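Local coordinates for intracellular exo-alpha-(1->5)-L-arabinofuranosidase (Bifidobacterium longum, PDB 2Y2W), which hydrolyses terminal alpha-(1->5)-linked L-arabinofuranosyl residues in branched and debranched arabinans, and also acts on wheat arabinoxylan, at residues G78-S83 / N145-D150; T86-G91 / S156-T161; G213-M216 / W220-G223; A305-M310 / M392-K397; V386-L391 / A405-L410. All blocks are in the same frame, centred on the assembly; numbering follows the deposited sequence.

How the contacts relate
These five contacts illustrate how one barrel enzyme varies its chemistry with place in the fold. Contact 2 lies at the surface and rests on a single lysine-aspartate salt bridge; the other four are buried. Contacts 1 and 2 touch each other and both use helix 149-159, but contact 1 is held by a methionine against a tyrosine ring. Contacts 4 and 5 share helix 382-397, whose faces differ: one meets helix 307-327 through apolar and hydroxyl-bearing side chains, while another sends a glutamate to an arginine of barrel strand 402-408. Contact 3 stands apart, a network of amide and carboxylate groups at the probable catalytic centre, about 22 Å from contact 5 between centres.

Contact 1: residues G78-S83 / N145-D150; sequences GIYEPS and NEMGID
A Met-aromatic contact between Met147 and Tyr80 ties the end of helix 75-79 to the loop that leads into helix 149-159 of the barrel enzyme. The tyrosine ring is approached over one face by Met147 CG, which stands 4.2 Å from the ring centroid and 26° off the normal, a CH-pi geometry. The sulfur comes in more obliquely, with Met147 SD 4.6 Å from the centroid. The first methionine torsion (chi1 -80°) sets CG over the ring, a bend at chi2 keeps SD beside it, and a further bend at chi3 turns the methyl to Ile79, where Met147 CE meets Ile79 CD1 at 3.7 Å. Pro82 CD lies over the opposite face of the ring, near its rim, so the ring is flanked on both sides. At the edge, near the ring plane, Glu146 OE1 sits 3.4 Å from Tyr80 CE2, with the carboxylate turned 73° from the ring. That glutamate has its hydrogen bond through its other oxygen, to Thr144. Phe152 of helix 149-159 touches both Ile79 and Met147 and extends the apolar cluster. No hydrogen bond crosses between the two segments, which implies cohesion by dispersion and by the polarisable sulfur on the ring, with the carboxylate oxygen placed where the slightly positive ring hydrogens are likely to suit it.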
# COMPACT_ATOMS: atom_id res chain seq x y z
N GLY D 78 -28.53 20.73 -6.19
CA GLY D 78 -28.98 20.63 -4.81
C GLY D 78 -28.58 21.86 -4.03
O GLY D 78 -29.33 22.84 -3.97
N ILE D 79 -27.40 21.82 -3.43
CA ILE D 79 -26.87 22.97 -2.70
C ILE D 79 -26.15 23.95 -3.63
O ILE D 79 -26.04 25.13 -3.32
CB ILE D 79 -25.93 22.54 -1.54
CG1 ILE D 79 -24.73 21.74 -2.06
CG2 ILE D 79 -26.71 21.76 -0.48
CD1 ILE D 79 -23.52 21.78 -1.15
N TYR D 80 -25.70 23.46 -4.78
CA TYR D 80 -24.96 24.28 -5.74
C TYR D 80 -25.67 24.34 -7.10
O TYR D 80 -25.87 23.31 -7.75
CB TYR D 80 -23.54 23.74 -5.90
CG TYR D 80 -22.64 24.56 -6.79
CD1 TYR D 80 -22.10 25.77 -6.35
CD2 TYR D 80 -22.31 24.12 -8.07
CE1 TYR D 80 -21.26 26.53 -7.16
CE2 TYR D 80 -21.47 24.87 -8.90
CZ TYR D 80 -20.95 26.07 -8.43
OH TYR D 80 -20.13 26.81 -9.24
N GLU D 81 -26.04 25.55 -7.50
CA GLU D 81 -26.70 25.79 -8.79
C GLU D 81 -26.58 27.28 -9.13
O GLU D 81 -27.45 28.06 -8.78
CB GLU D 81 -28.18 25.37 -8.73
CG GLU D 81 -28.82 25.10 -10.08
CD GLU D 81 -30.22 24.50 -9.99
OE1 GLU D 81 -30.52 23.82 -8.98
OE2 GLU D 81 -31.02 24.69 -10.93
N PRO D 82 -25.47 27.66 -9.80
CA PRO D 82 -25.11 29.07 -10.04
C PRO D 82 -26.14 29.87 -10.84
O PRO D 82 -26.24 31.09 -10.67
CB PRO D 82 -23.81 28.96 -10.85
CG PRO D 82 -23.28 27.61 -10.55
CD PRO D 82 -24.48 26.74 -10.39
N SER D 83 -26.89 29.19 -11.70
CA SER D 83 -27.86 29.84 -12.57
C SER D 83 -29.27 29.86 -11.98
O SER D 83 -30.22 30.29 -12.64
CB SER D 83 -27.88 29.15 -13.94
OG SER D 83 -28.34 27.82 -13.82
N ASN D 145 -15.94 18.91 -10.56
CA ASN D 145 -15.20 19.43 -9.41
C ASN D 145 -15.39 20.93 -9.16
O ASN D 145 -14.55 21.58 -8.53
CB ASN D 145 -13.71 19.06 -9.48
CG ASN D 145 -13.47 17.59 -9.23
OD1 ASN D 145 -13.75 17.07 -8.15
ND2 ASN D 145 -12.93 16.90 -10.24
N GLU D 146 -16.51 21.48 -9.64
CA GLU D 146 -16.89 22.86 -9.35
C GLU D 146 -17.07 23.06 -7.85
O GLU D 146 -16.87 24.15 -7.33
CB GLU D 146 -18.16 23.24 -10.10
CG GLU D 146 -17.99 23.36 -11.61
CD GLU D 146 -19.31 23.37 -12.36
OE1 GLU D 146 -20.22 24.14 -11.97
OE2 GLU D 146 -19.44 22.62 -13.35
N MET D 147 -17.46 21.99 -7.16
CA MET D 147 -17.49 21.97 -5.70
C MET D 147 -16.35 21.13 -5.13
O MET D 147 -16.07 20.02 -5.60
CB MET D 147 -18.84 21.45 -5.19
CG MET D 147 -19.95 22.48 -5.21
SD MET D 147 -19.90 23.63 -3.82
CE MET D 147 -20.17 22.52 -2.44
N GLY D 148 -15.69 21.69 -4.12
CA GLY D 148 -14.62 21.03 -3.39
C GLY D 148 -14.60 21.55 -1.97
O GLY D 148 -15.55 22.22 -1.55
N ILE D 149 -13.53 21.25 -1.24
CA ILE D 149 -13.45 21.62 0.17
C ILE D 149 -13.38 23.14 0.40
O ILE D 149 -13.88 23.63 1.42
CB ILE D 149 -12.30 20.85 0.92
CG1 ILE D 149 -12.38 21.07 2.44
CG2 ILE D 149 -10.93 21.21 0.36
CD1 ILE D 149 -13.68 20.61 3.07
N ASP D 150 -12.78 23.87 -0.54
CA ASP D 150 -12.79 25.34 -0.52
C ASP D 150 -14.22 25.86 -0.54
O ASP D 150 -14.60 26.72 0.25
CB ASP D 150 -12.03 25.90 -1.73
CG ASP D 150 -10.51 25.79 -1.60
OD1 ASP D 150 -10.00 25.63 -0.47
OD2 ASP D 150 -9.83 25.90 -2.64

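Contact 2: residues T86-G91 / S156-T161; sequences TADENG and SQKAGT
Lys158 and Asp88 reach for each other from opposite directions, and between these two segments, whose nearest CA atoms are 10.3 Å apart, the gap is bridged by their side chains. The lysine does most of the reaching: its first torsion sits off a staggered position (chi1 -103°), its chain bends at chi2 and again at chi4, and the last bend delivers NZ to Asp88 OD2 at 2.9 Å, a hydrogen-bonded salt bridge. The ammonium group meets that oxygen on its anti side, 16° out of the carboxylate plane, rather than on the side shared with OD1. Asp88 holds CG between its backbone N and carbonyl carbon (chi1 65°), which places the carboxylate; its second torsion then turns OD1 back toward its own chain and OD2 toward the lysine. Here the aspartate opens a type I beta turn running to Gly91, closed by a backbone bond from Gly91 N to Asp88 O of 3.1 Å; OD1 accepts from the amide N of Phe92 just beyond. One carboxylate therefore serves the loop between helices 75-79 and 94-103 with one oxygen and the last turn of helix 149-159 with the other. Lys158 NZ also donates to Gln94 OE1, and the lysine side chain rests on Leu97 of helix 94-103.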
# COMPACT_ATOMS: atom_id res chain seq x y z
N THR D 86 -32.22 31.89 -7.04
CA THR D 86 -31.90 32.21 -5.64
C THR D 86 -30.41 32.03 -5.32
O THR D 86 -30.00 32.14 -4.16
CB THR D 86 -32.73 31.37 -4.64
OG1 THR D 86 -32.44 29.98 -4.81
CG2 THR D 86 -34.23 31.61 -4.84
N ALA D 87 -29.60 31.76 -6.34
CA ALA D 87 -28.17 31.56 -6.17
C ALA D 87 -27.45 32.81 -5.68
O ALA D 87 -27.68 33.91 -6.19
CB ALA D 87 -27.54 31.07 -7.47
N ASP D 88 -26.58 32.64 -4.69
CA ASP D 88 -25.76 33.74 -4.20
C ASP D 88 -24.55 33.95 -5.11
O ASP D 88 -24.49 33.39 -6.20
CB ASP D 88 -25.34 33.51 -2.73
CG ASP D 88 -24.42 32.31 -2.54
OD1 ASP D 88 -24.03 31.65 -3.53
OD2 ASP D 88 -24.08 32.02 -1.37
N GLU D 89 -23.60 34.77 -4.67
CA GLU D 89 -22.38 35.06 -5.43
C GLU D 89 -21.51 33.81 -5.67
O GLU D 89 -20.90 33.68 -6.73
CB GLU D 89 -21.57 36.16 -4.75
CG GLU D 89 -21.50 36.04 -3.23
CD GLU D 89 -20.36 36.83 -2.61
OE1 GLU D 89 -19.98 37.89 -3.17
OE2 GLU D 89 -19.85 36.39 -1.56
N ASN D 90 -21.48 32.91 -4.69
CA ASN D 90 -20.72 31.66 -4.82
C ASN D 90 -21.48 30.57 -5.57
O ASN D 90 -20.93 29.51 -5.87
CB ASN D 90 -20.31 31.14 -3.44
CG ASN D 90 -19.22 31.99 -2.80
OD1 ASN D 90 -18.24 32.35 -3.44
ND2 ASN D 90 -19.40 32.29 -1.52
N GLY D 91 -22.75 30.83 -5.87
CA GLY D 91 -23.59 29.91 -6.63
C GLY D 91 -24.35 28.90 -5.79
O GLY D 91 -24.81 27.88 -6.31
N SER D 156 -20.66 25.90 4.31
CA SER D 156 -20.81 25.62 5.73
C SER D 156 -20.72 26.87 6.60
O SER D 156 -21.34 26.93 7.66
CB SER D 156 -19.77 24.59 6.18
OG SER D 156 -19.88 23.40 5.42
N GLN D 157 -19.96 27.86 6.14
CA GLN D 157 -19.92 29.17 6.79
C GLN D 157 -21.28 29.87 6.66
O GLN D 157 -21.79 30.43 7.63
CB GLN D 157 -18.82 30.06 6.19
CG GLN D 157 -17.39 29.64 6.52
CD GLN D 157 -17.03 29.81 7.99
OE1 GLN D 157 -16.42 28.92 8.60
NE2 GLN D 157 -17.41 30.94 8.57
N LYS D 158 -21.86 29.81 5.46
CA LYS D 158 -23.19 30.36 5.18
C LYS D 158 -24.30 29.65 5.95
O LYS D 158 -25.24 30.29 6.42
CB LYS D 158 -23.49 30.30 3.68
CG LYS D 158 -23.34 31.62 2.93
CD LYS D 158 -24.53 32.55 3.21
CE LYS D 158 -24.77 33.54 2.08
NZ LYS D 158 -25.50 32.93 0.93
N ALA D 159 -24.18 28.33 6.08
CA ALA D 159 -25.18 27.52 6.77
C ALA D 159 -25.08 27.63 8.30
O ALA D 159 -26.08 27.51 9.00
CB ALA D 159 -25.08 26.06 6.34
N GLY D 160 -23.87 27.87 8.79
CA GLY D 160 -23.60 27.87 10.22
C GLY D 160 -23.38 26.46 10.74
O GLY D 160 -23.47 26.21 11.95
N THR D 161 -23.09 25.54 9.83
CA THR D 161 -22.91 24.13 10.16
C THR D 161 -21.44 23.78 10.29
O THR D 161 -20.59 24.34 9.59
CB THR D 161 -23.55 23.20 9.10
OG1 THR D 161 -23.14 23.61 7.79
CG2 THR D 161 -25.07 23.24 9.19

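Contact 3: residues G213-M216 / W220-G223; sequences GNEM and WQVG
The indole of Trp220 receives Glu215 OE1 at its edge, in the ring plane, while the carboxylate is turned 74° from the ring; Trp220 NE1 to Glu215 OE1 is a weak hydrogen bond of 3.3 Å. Nearby, the amides of Asn214 and Gln221 meet with planes 61° apart. Asn214 ND2 donates to Gln221 OE1 at 3.2 Å, nearly straight at 170°. The acceptor lies in the Asn214 amide plane, but the donor stands above the Gln221 carbonyl plane and off its lone pairs. A bend at chi2 lays the glutamine amide beside the 214-215 backbone, Gln221 CD 3.3 Å from Asn214 O. Ser117 also bonds Gln221 OE1, and Asn114 accepts from NE2. An alanine at Gln221 is likely to cost Asn214 ND2 its acceptor and Asn114 OD1 this donor, leaving the two amides less firmly placed. By similarity, Glu215 is the proton donor/acceptor and Asn214 binds arabinofuranose; Arg109 holds Asn214 OD1 and His284 holds Glu215 OE2. Val222 packs on Leu174 of the second subunit. The contact folds the loop between barrel strand 209-212 and helix 227-244 back on itself, near the probable nucleophile Glu340 of strand 335-341, the strand-four and strand-seven placement of clan A glycosidases.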
# COMPACT_ATOMS: atom_id res chain seq x y z
N GLY D 213 -11.80 7.21 6.02
CA GLY D 213 -12.35 6.29 5.03
C GLY D 213 -13.86 6.20 5.09
O GLY D 213 -14.49 6.80 5.96
N ASN D 214 -14.42 5.43 4.16
CA ASN D 214 -15.85 5.18 4.10
C ASN D 214 -16.16 3.71 3.82
O ASN D 214 -15.55 3.10 2.93
CB ASN D 214 -16.50 6.05 3.03
CG ASN D 214 -17.99 5.83 2.94
OD1 ASN D 214 -18.76 6.36 3.75
ND2 ASN D 214 -18.42 5.03 1.97
N GLU D 215 -17.11 3.16 4.58
CA GLU D 215 -17.65 1.82 4.37
C GLU D 215 -16.63 0.81 3.82
O GLU D 215 -16.89 0.11 2.84
CB GLU D 215 -18.89 1.88 3.46
CG GLU D 215 -20.11 2.55 4.09
CD GLU D 215 -21.34 2.54 3.18
OE1 GLU D 215 -21.19 2.76 1.96
OE2 GLU D 215 -22.45 2.31 3.70
N MET D 216 -15.48 0.75 4.47
CA MET D 216 -14.36 -0.07 4.01
C MET D 216 -14.60 -1.58 4.12
O MET D 216 -13.82 -2.37 3.59
CB MET D 216 -13.07 0.33 4.73
CG MET D 216 -12.62 1.76 4.46
SD MET D 216 -12.34 2.12 2.71
CE MET D 216 -10.84 1.18 2.42
N TRP D 220 -18.66 -3.43 -2.17
CA TRP D 220 -18.98 -2.48 -3.24
C TRP D 220 -18.02 -1.28 -3.23
O TRP D 220 -17.99 -0.49 -4.18
CB TRP D 220 -20.42 -1.99 -3.11
CG TRP D 220 -20.70 -1.35 -1.78
CD1 TRP D 220 -20.52 -0.04 -1.44
CD2 TRP D 220 -21.20 -2.00 -0.60
NE1 TRP D 220 -20.87 0.17 -0.13
CE2 TRP D 220 -21.29 -1.02 0.41
CE3 TRP D 220 -21.57 -3.32 -0.31
CZ2 TRP D 220 -21.75 -1.31 1.70
CZ3 TRP D 220 -22.03 -3.61 0.98
CH2 TRP D 220 -22.11 -2.61 1.96
N GLN D 221 -17.25 -1.15 -2.15
CA GLN D 221 -16.38 0.00 -1.94
C GLN D 221 -15.06 -0.14 -2.69
O GLN D 221 -14.44 -1.21 -2.67
CB GLN D 221 -16.12 0.19 -0.45
CG GLN D 221 -15.70 1.60 -0.05
CD GLN D 221 -16.83 2.61 -0.12
OE1 GLN D 221 -16.59 3.80 -0.31
NE2 GLN D 221 -18.07 2.14 0.04
N VAL D 222 -14.63 0.94 -3.33
CA VAL D 222 -13.36 0.96 -4.05
C VAL D 222 -12.23 0.79 -3.04
O VAL D 222 -12.09 1.58 -2.11
CB VAL D 222 -13.19 2.25 -4.89
CG1 VAL D 222 -11.85 2.26 -5.60
CG2 VAL D 222 -14.32 2.38 -5.89
N GLY D 223 -11.43 -0.26 -3.24
CA GLY D 223 -10.33 -0.58 -2.35
C GLY D 223 -10.79 -1.10 -1.00
O GLY D 223 -10.22 -0.76 0.03

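Contact 4: residues A305-M310 / M392-K397; sequences ASSEDM and MITLLK
Ser307 meets Thr394 where helix 307-327 comes close to helix 382-397, the CA atoms of the two residues being 6.5 Å apart. The small side chains facing each other here are consistent with so close an approach. The touching atom of the serine is its methylene: Ser307 CB lies 3.3 Å from Thr394 OG1, and no hydrogen bond crosses between the segments. The threonine hydroxyl is instead turned back along its own helix, with OG1 beside the backbone N (chi1 -57°), where it is hydrogen-bonded to Ser390 O. A buried polar atom is thus satisfied locally. One turn further on comes Met310, which contributes most of the apolar contact. Its chain runs out straight through chi1 and chi2, both near 180°, which carries the sulfur to Leu395; the bend at chi3 (-89°) then turns only the terminal CE aside. The Met310 and Leu395 side chains cross at about a right angle, with Met310 SD 4.0 Å from Leu395 CG and near its CD2 branch as well. The same sulfur lies 4.2 Å from Thr394 CB, so it settles between two successive residues of the facing helix. Beneath the pair, both Met310 and Leu395 rest on Phe338 of barrel strand 335-341, and Leu395 also touches Trp341. Helix 307-327 leads into that strand, and helix 382-397 comes after it, so the contact joins neighbouring outer helices of the eight-stranded barrel. On another flank, Ile393 of helix 382-397 and Glu308 of helix 307-327 touch strand 462-473 of the accessory beta domain.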
# COMPACT_ATOMS: atom_id res chain seq x y z
N ALA D 305 -41.38 -1.10 12.61
CA ALA D 305 -40.62 -1.47 13.80
C ALA D 305 -39.11 -1.54 13.53
O ALA D 305 -38.40 -2.31 14.18
CB ALA D 305 -41.13 -2.79 14.37
N SER D 306 -38.63 -0.72 12.60
CA SER D 306 -37.22 -0.71 12.20
C SER D 306 -36.28 -0.20 13.29
O SER D 306 -35.08 -0.48 13.25
CB SER D 306 -37.02 0.10 10.92
OG SER D 306 -37.50 -0.61 9.79
N SER D 307 -36.83 0.54 14.24
CA SER D 307 -36.08 1.04 15.39
C SER D 307 -35.47 -0.09 16.24
O SER D 307 -34.43 0.10 16.87
CB SER D 307 -36.95 1.95 16.26
OG SER D 307 -38.26 1.43 16.40
N GLU D 308 -36.13 -1.24 16.22
CA GLU D 308 -35.68 -2.43 16.95
C GLU D 308 -34.34 -2.97 16.42
O GLU D 308 -33.53 -3.48 17.18
CB GLU D 308 -36.74 -3.53 16.89
CG GLU D 308 -38.08 -3.15 17.52
CD GLU D 308 -37.99 -2.95 19.02
OE1 GLU D 308 -37.49 -3.85 19.72
OE2 GLU D 308 -38.44 -1.88 19.50
N ASP D 309 -34.14 -2.85 15.11
CA ASP D 309 -32.87 -3.17 14.48
C ASP D 309 -31.78 -2.22 14.98
O ASP D 309 -30.69 -2.66 15.35
CB ASP D 309 -33.00 -3.11 12.95
CG ASP D 309 -31.74 -3.55 12.23
OD1 ASP D 309 -30.83 -2.71 12.04
OD2 ASP D 309 -31.65 -4.74 11.84
N MET D 310 -32.10 -0.93 15.01
CA MET D 310 -31.18 0.11 15.49
C MET D 310 -30.82 -0.07 16.97
O MET D 310 -29.67 0.16 17.36
CB MET D 310 -31.76 1.50 15.23
CG MET D 310 -30.82 2.65 15.58
SD MET D 310 -31.56 4.29 15.37
CE MET D 310 -31.17 4.63 13.66
N MET D 392 -35.19 8.52 15.32
CA MET D 392 -34.72 9.67 16.09
C MET D 392 -34.98 9.50 17.59
O MET D 392 -34.13 9.86 18.41
CB MET D 392 -35.37 10.96 15.58
CG MET D 392 -34.91 12.24 16.28
SD MET D 392 -33.12 12.47 16.33
CE MET D 392 -32.77 12.84 14.60
N ILE D 393 -36.14 8.93 17.93
CA ILE D 393 -36.49 8.61 19.32
C ILE D 393 -35.50 7.61 19.93
O ILE D 393 -35.03 7.81 21.06
CB ILE D 393 -37.96 8.08 19.43
CG1 ILE D 393 -38.95 9.24 19.24
CG2 ILE D 393 -38.20 7.36 20.76
CD1 ILE D 393 -40.39 8.81 19.00
N THR D 394 -35.17 6.56 19.18
CA THR D 394 -34.19 5.56 19.63
C THR D 394 -32.81 6.19 19.79
O THR D 394 -32.07 5.86 20.73
CB THR D 394 -34.12 4.35 18.66
OG1 THR D 394 -35.41 3.75 18.55
CG2 THR D 394 -33.14 3.29 19.17
N LEU D 395 -32.47 7.10 18.88
CA LEU D 395 -31.20 7.83 18.95
C LEU D 395 -31.14 8.70 20.20
O LEU D 395 -30.12 8.72 20.89
CB LEU D 395 -30.99 8.69 17.69
CG LEU D 395 -30.60 7.99 16.38
CD1 LEU D 395 -30.78 8.93 15.20
CD2 LEU D 395 -29.17 7.46 16.43
N LEU D 396 -32.24 9.39 20.49
CA LEU D 396 -32.35 10.22 21.69
C LEU D 396 -32.37 9.37 22.97
O LEU D 396 -31.81 9.77 23.99
CB LEU D 396 -33.58 11.13 21.62
CG LEU D 396 -33.49 12.35 20.70
CD1 LEU D 396 -34.87 12.91 20.40
CD2 LEU D 396 -32.61 13.44 21.31
N LYS D 397 -33.01 8.20 22.90
CA LYS D 397 -33.05 7.27 24.03
C LYS D 397 -31.69 6.64 24.32
O LYS D 397 -31.47 6.10 25.41
CB LYS D 397 -34.10 6.18 23.81
CG LYS D 397 -35.46 6.50 24.44
CD LYS D 397 -36.61 5.72 23.78
CE LYS D 397 -36.89 4.39 24.47
NZ LYS D 397 -35.85 3.36 24.17

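Contact 5: residues V386-L391 / A405-L410; sequences VVEGSL and ASRAQL
Arg407 holds Glu388 through NE and NH2, one nitrogen to each carboxylate oxygen, in a salt bridge buried between barrel strand 402-408 and helix 382-397. Arg407 NE donates to Glu388 OE1 at 2.8 Å along an almost straight line (178°), with the oxygen in the guanidinium plane. Arg407 NH2 takes the other oxygen, Glu388 OE2, also at 2.8 Å, but this second bond is more bent, at 145°. The carboxylate and guanidinium planes are 45° apart, consistent with the bend; both oxygens are still met on their syn sides, though without the flat, coplanar fit of an ideal pair. Glu388 reaches across with its chain extended beyond CG. Further bonds fix the ends, since Arg407 NH1 donates to Ile414 O, and Tyr380 and the backbone N of Val343 add weak ones to Arg407 NH2 and Glu388 OE2. Along the helix, Ser390 OG donates to Val387 O at 2.7 Å, keeping that hydroxyl within its own turn. Trp341 of strand 335-341 packs against Arg407 and Leu391, and Pro416 touches the arginine too. Strand, helix and strand here form the last beta-alpha-beta unit of the barrel. Beyond Arg407 the chain passes through a cis peptide bond into Gln409, important for substrate recognition by similarity. A leucine in place of Arg407 would probably leave the buried Glu388 carboxylate without its countercharge and take a donor from Ile414 O. Paired in this way, the two charges largely offset each other, which would probably lower the cost of burying them so close to the substrate-binding end of the strand.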
# COMPACT_ATOMS: atom_id res chain seq x y z
N VAL D 386 -42.81 8.41 9.62
CA VAL D 386 -43.10 7.89 10.96
C VAL D 386 -41.97 6.96 11.44
O VAL D 386 -41.64 6.94 12.63
CB VAL D 386 -44.49 7.17 11.03
CG1 VAL D 386 -44.74 6.57 12.41
CG2 VAL D 386 -45.61 8.14 10.67
N VAL D 387 -41.38 6.21 10.51
CA VAL D 387 -40.25 5.34 10.81
C VAL D 387 -39.02 6.16 11.22
O VAL D 387 -38.34 5.82 12.19
CB VAL D 387 -39.92 4.39 9.63
CG1 VAL D 387 -38.66 3.56 9.92
CG2 VAL D 387 -41.09 3.47 9.35
N GLU D 388 -38.76 7.25 10.50
CA GLU D 388 -37.64 8.15 10.83
C GLU D 388 -37.84 8.86 12.17
O GLU D 388 -36.88 9.07 12.91
CB GLU D 388 -37.38 9.16 9.71
CG GLU D 388 -36.64 8.57 8.52
CD GLU D 388 -36.10 9.61 7.56
OE1 GLU D 388 -35.89 10.78 7.97
OE2 GLU D 388 -35.86 9.26 6.38
N GLY D 389 -39.09 9.21 12.47
CA GLY D 389 -39.46 9.77 13.76
C GLY D 389 -39.12 8.84 14.92
O GLY D 389 -38.62 9.29 15.95
N SER D 390 -39.37 7.55 14.73
CA SER D 390 -39.06 6.54 15.74
C SER D 390 -37.57 6.24 15.84
O SER D 390 -37.07 5.92 16.92
CB SER D 390 -39.85 5.24 15.50
OG SER D 390 -39.35 4.52 14.39
N LEU D 391 -36.86 6.35 14.71
CA LEU D 391 -35.40 6.18 14.71
C LEU D 391 -34.73 7.29 15.52
O LEU D 391 -33.82 7.02 16.30
CB LEU D 391 -34.85 6.15 13.28
CG LEU D 391 -35.19 4.97 12.36
CD1 LEU D 391 -34.64 5.22 10.96
CD2 LEU D 391 -34.68 3.65 12.90
N ALA D 405 -24.95 11.75 14.95
CA ALA D 405 -25.74 11.08 13.93
C ALA D 405 -25.88 11.96 12.69
O ALA D 405 -26.13 13.16 12.80
CB ALA D 405 -27.11 10.70 14.48
N SER D 406 -25.70 11.35 11.52
CA SER D 406 -25.83 12.07 10.26
C SER D 406 -26.88 11.41 9.38
O SER D 406 -26.68 10.28 8.92
CB SER D 406 -24.49 12.15 9.52
OG SER D 406 -23.45 12.54 10.39
N ARG D 407 -27.98 12.11 9.15
CA ARG D 407 -29.04 11.61 8.28
C ARG D 407 -28.63 11.74 6.82
O ARG D 407 -28.17 12.80 6.39
CB ARG D 407 -30.36 12.33 8.54
CG ARG D 407 -31.57 11.56 8.02
CD ARG D 407 -32.68 12.48 7.56
NE ARG D 407 -33.64 11.78 6.71
CZ ARG D 407 -33.50 11.61 5.39
NH1 ARG D 407 -32.44 12.08 4.75
NH2 ARG D 407 -34.43 10.95 4.72
N ALA D 408 -28.79 10.66 6.07
CA ALA D 408 -28.41 10.62 4.66
C ALA D 408 -29.65 10.64 3.76
O ALA D 408 -30.53 9.80 3.91
CB ALA D 408 -27.57 9.38 4.38
N GLN D 409 -29.75 11.62 2.85
CA GLN D 409 -28.80 12.73 2.72
C GLN D 409 -29.54 14.07 2.78
O GLN D 409 -30.75 14.10 3.03
CB GLN D 409 -27.98 12.59 1.43
CG GLN D 409 -26.83 11.58 1.54
CD GLN D 409 -26.04 11.41 0.25
OE1 GLN D 409 -25.92 12.34 -0.55
NE2 GLN D 409 -25.48 10.23 0.06
N LEU D 410 -28.83 15.17 2.57
CA LEU D 410 -29.40 16.50 2.81
C LEU D 410 -30.37 17.00 1.74
O LEU D 410 -31.46 17.49 2.07
CB LEU D 410 -28.29 17.54 3.07
CG LEU D 410 -28.73 18.91 3.60
CD1 LEU D 410 -29.44 18.80 4.95
CD2 LEU D 410 -27.54 19.85 3.69